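Local coordinates for protein globin (Bacillus anthracis, PDB 5V3T) that binds heme with a cyanide ion in its distal pocket and, as a group II truncated hemoglobin, probably binds or transports oxygen, at residues A[26-31]-A[94-99]. Numbering follows the deposited sequence.
With CYN (cyanide ion), chain D.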
ATOM      1  N   TYR A  26     -11.630  -6.929   9.804  1.00 33.44           N
ATOM      2  CA  TYR A  26     -12.041  -5.940   8.810  1.00 38.75           C
ATOM      3  C   TYR A  26     -13.446  -5.432   9.020  1.00 40.07           C
ATOM      4  O   TYR A  26     -13.818  -4.391   8.477  1.00 42.92           O
ATOM      5  CB  TYR A  26     -11.896  -6.502   7.404  1.00 33.54           C
ATOM      6  CG  TYR A  26     -10.462  -6.462   7.001  1.00 37.79           C
ATOM      7  CD1 TYR A  26      -9.798  -5.240   6.869  1.00 36.95           C
ATOM      8  CD2 TYR A  26      -9.756  -7.622   6.788  1.00 38.84           C
ATOM      9  CE1 TYR A  26      -8.481  -5.187   6.521  1.00 29.79           C
ATOM     10  CE2 TYR A  26      -8.440  -7.578   6.449  1.00 34.78           C
ATOM     11  CZ  TYR A  26      -7.814  -6.363   6.311  1.00 36.33           C
ATOM     12  OH  TYR A  26      -6.512  -6.369   5.962  1.00 32.27           O
ATOM     13  N   SER A  27     -14.228  -6.168   9.794  1.00 41.08           N
ATOM     14  CA  SER A  27     -15.498  -5.639  10.261  1.00 42.52           C
ATOM     15  C   SER A  27     -15.208  -4.399  11.113  1.00 47.76           C
ATOM     16  O   SER A  27     -15.828  -3.356  10.919  1.00 50.74           O
ATOM     17  CB  SER A  27     -16.286  -6.694  11.054  1.00 46.58           C
ATOM     18  OG  SER A  27     -17.573  -6.217  11.417  1.00 58.18           O
ATOM     19  N   TYR A  28     -14.244  -4.503  12.032  1.00 41.55           N
ATOM     20  CA  TYR A  28     -13.900  -3.358  12.878  1.00 41.48           C
ATOM     21  C   TYR A  28     -13.261  -2.245  12.051  1.00 43.10           C
ATOM     22  O   TYR A  28     -13.592  -1.066  12.220  1.00 39.87           O
ATOM     23  CB  TYR A  28     -12.979  -3.764  14.040  1.00 38.98           C
ATOM     24  CG  TYR A  28     -13.716  -4.459  15.178  1.00 44.53           C
ATOM     25  CD1 TYR A  28     -14.627  -3.765  15.965  1.00 49.93           C
ATOM     26  CD2 TYR A  28     -13.499  -5.802  15.463  1.00 39.88           C
ATOM     27  CE1 TYR A  28     -15.312  -4.389  16.990  1.00 47.35           C
ATOM     28  CE2 TYR A  28     -14.176  -6.432  16.500  1.00 35.96           C
ATOM     29  CZ  TYR A  28     -15.072  -5.719  17.261  1.00 42.93           C
ATOM     30  OH  TYR A  28     -15.759  -6.338  18.282  1.00 39.60           O
ATOM     31  N   VAL A  29     -12.382  -2.618  11.126  1.00 34.94           N
ATOM     32  CA  VAL A  29     -11.755  -1.632  10.245  1.00 40.43           C
ATOM     33  C   VAL A  29     -12.798  -0.801   9.485  1.00 41.42           C
ATOM     34  O   VAL A  29     -12.732   0.428   9.455  1.00 44.13           O
ATOM     35  CB  VAL A  29     -10.820  -2.312   9.225  1.00 36.17           C
ATOM     36  CG1 VAL A  29     -10.345  -1.285   8.169  1.00 31.92           C
ATOM     37  CG2 VAL A  29      -9.647  -2.966   9.943  1.00 35.46           C
ATOM     38  N   SER A  30     -13.785  -1.480   8.913  1.00 44.50           N
ATOM     39  CA  SER A  30     -14.802  -0.820   8.111  1.00 50.86           C
ATOM     40  C   SER A  30     -15.622   0.184   8.924  1.00 49.26           C
ATOM     41  O   SER A  30     -16.203   1.106   8.361  1.00 52.31           O
ATOM     42  CB  SER A  30     -15.738  -1.856   7.483  1.00 59.96           C
ATOM     43  OG  SER A  30     -16.651  -2.364   8.444  1.00 57.34           O
ATOM     44  N   LYS A  31     -15.675   0.000  10.240  1.00 49.82           N
ATOM     45  CA  LYS A  31     -16.436   0.898  11.110  1.00 51.49           C
ATOM     46  C   LYS A  31     -15.572   1.966  11.780  1.00 53.16           C
ATOM     47  O   LYS A  31     -16.091   2.887  12.401  1.00 49.47           O
ATOM     48  CB  LYS A  31     -17.167   0.106  12.198  1.00 61.30           C
ATOM     49  CG  LYS A  31     -18.120  -0.975  11.706  1.00 70.71           C
ATOM     50  CD  LYS A  31     -18.676  -1.778  12.887  1.00 72.21           C
ATOM     51  CE  LYS A  31     -19.474  -3.002  12.441  1.00 69.33           C
ATOM     52  NZ  LYS A  31     -20.606  -2.638  11.540  1.00 77.59           N
ATOM     53  N   MET A  94      -7.422  -4.953  15.767  1.00 29.17           N
ATOM     54  CA  MET A  94      -6.929  -6.333  15.834  1.00 25.47           C
ATOM     55  C   MET A  94      -7.098  -6.909  17.235  1.00 28.41           C
ATOM     56  O   MET A  94      -7.429  -8.091  17.390  1.00 31.98           O
ATOM     57  CB  MET A  94      -5.460  -6.418  15.403  1.00 25.96           C
ATOM     58  CG  MET A  94      -4.901  -7.865  15.389  1.00 32.57           C
ATOM     59  SD  MET A  94      -5.854  -8.993  14.349  1.00 30.87           S
ATOM     60  CE  MET A  94      -5.331  -8.512  12.713  1.00 33.06           C
ATOM     61  N   GLU A  95      -6.846  -6.082  18.250  1.00 27.25           N
ATOM     62  CA  GLU A  95      -7.070  -6.471  19.639  1.00 37.12           C
ATOM     63  C   GLU A  95      -8.515  -6.922  19.870  1.00 31.01           C
ATOM     64  O   GLU A  95      -8.772  -7.955  20.510  1.00 30.78           O
ATOM     65  CB  GLU A  95      -6.730  -5.313  20.578  1.00 55.94           C
ATOM     66  CG  GLU A  95      -5.530  -5.571  21.461  1.00 72.54           C
ATOM     67  CD  GLU A  95      -5.216  -4.410  22.391  1.00 82.31           C
ATOM     68  OE1 GLU A  95      -5.743  -3.297  22.164  1.00 79.93           O
ATOM     69  OE2 GLU A  95      -4.447  -4.617  23.356  1.00 87.62           O
ATOM     70  N   GLN A  96      -9.454  -6.139  19.347  1.00 32.29           N
ATOM     71  CA  GLN A  96     -10.877  -6.429  19.504  1.00 34.47           C
ATOM     72  C   GLN A  96     -11.270  -7.684  18.722  1.00 34.20           C
ATOM     73  O   GLN A  96     -12.086  -8.479  19.188  1.00 36.77           O
ATOM     74  CB  GLN A  96     -11.718  -5.244  19.050  1.00 33.47           C
ATOM     75  CG  GLN A  96     -11.455  -3.980  19.848  1.00 35.43           C
ATOM     76  CD  GLN A  96     -12.170  -2.781  19.268  1.00 43.18           C
ATOM     77  OE1 GLN A  96     -11.556  -1.912  18.651  1.00 40.74           O
ATOM     78  NE2 GLN A  96     -13.476  -2.732  19.459  1.00 34.49           N
ATOM     79  N   ALA A  97     -10.696  -7.852  17.532  1.00 30.46           N
ATOM     80  CA  ALA A  97     -10.920  -9.063  16.744  1.00 29.99           C
ATOM     81  C   ALA A  97     -10.403 -10.299  17.495  1.00 30.87           C
ATOM     82  O   ALA A  97     -11.044 -11.346  17.497  1.00 25.64           O
ATOM     83  CB  ALA A  97     -10.249  -8.950  15.378  1.00 30.11           C
ATOM     84  N   MET A  98      -9.245 -10.166  18.135  1.00 27.15           N
ATOM     85  CA  MET A  98      -8.674 -11.265  18.889  1.00 25.49           C
ATOM     86  C   MET A  98      -9.546 -11.606  20.098  1.00 32.27           C
ATOM     87  O   MET A  98      -9.735 -12.777  20.413  1.00 30.97           O
ATOM     88  CB  MET A  98      -7.254 -10.940  19.347  1.00 26.96           C
ATOM     89  CG  MET A  98      -6.203 -10.995  18.232  1.00 26.78           C
ATOM     90  SD  MET A  98      -4.581 -10.517  18.858  1.00 34.96           S
ATOM     91  CE  MET A  98      -3.555 -11.180  17.542  1.00 36.00           C
ATOM     92  N   ASP A  99     -10.044 -10.579  20.787  1.00 28.48           N
ATOM     93  CA  ASP A  99     -10.969 -10.796  21.884  1.00 30.59           C
ATOM     94  C   ASP A  99     -12.189 -11.573  21.382  1.00 32.49           C
ATOM     95  O   ASP A  99     -12.551 -12.615  21.936  1.00 34.41           O
ATOM     96  CB  ASP A  99     -11.392  -9.464  22.513  1.00 38.49           C
ATOM     97  CG  ASP A  99     -10.298  -8.850  23.375  1.00 40.54           C
ATOM     98  OD1 ASP A  99      -9.276  -9.527  23.621  1.00 34.98           O
ATOM     99  OD2 ASP A  99     -10.463  -7.693  23.816  1.00 43.20           O
TER
HETATM  100  C   CYN D 202      -3.735  -3.793   6.108  1.00 34.34           C
HETATM  101  N   CYN D 202      -4.764  -4.156   6.504  1.00 33.79           N
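Tyr-28 and Ala-97 bring the helical segments 26-31 and 94-99 closest, their CA atoms 7.5 Å apart, and no hydrogen bond links the two. The gap is filled mainly by Tyr-28, whose side chain leaves its backbone toward segment 94-99 and whose ring lies against Gln-96. CB of Gln-96 sits over one ring face in a CH-pi contact, 3.9 Å from the centroid and 18° off the ring normal, displaced toward the CE2-CZ rim. Beyond CG the Gln-96 chain runs extended and carries its amide past the CE1 side, the amide plane turned 39° from the ring. Tyr-28 CE2 approaches Ala-97 N obliquely at 3.9 Å; the small Ala-97 side chain is consistent with the close approach here. With CG anti to the carbonyl carbon (chi1 -77°), the Tyr-28 ring is directed across to the other helix, where its OH hydrogen-bonds Asp-100. Two residues earlier, the Tyr-26 side chain leaves its helix away from segment 94-99, and its OH donates to cyanide N at 2.9 Å; Gln-50 is a second partner of that hydroxyl. The contact thus joins helices 14-31 and 84-101 of the truncated globin fold, with helix 44-57 against Tyr-26 and helix 105-122 packed on Glu-95 and Met-98.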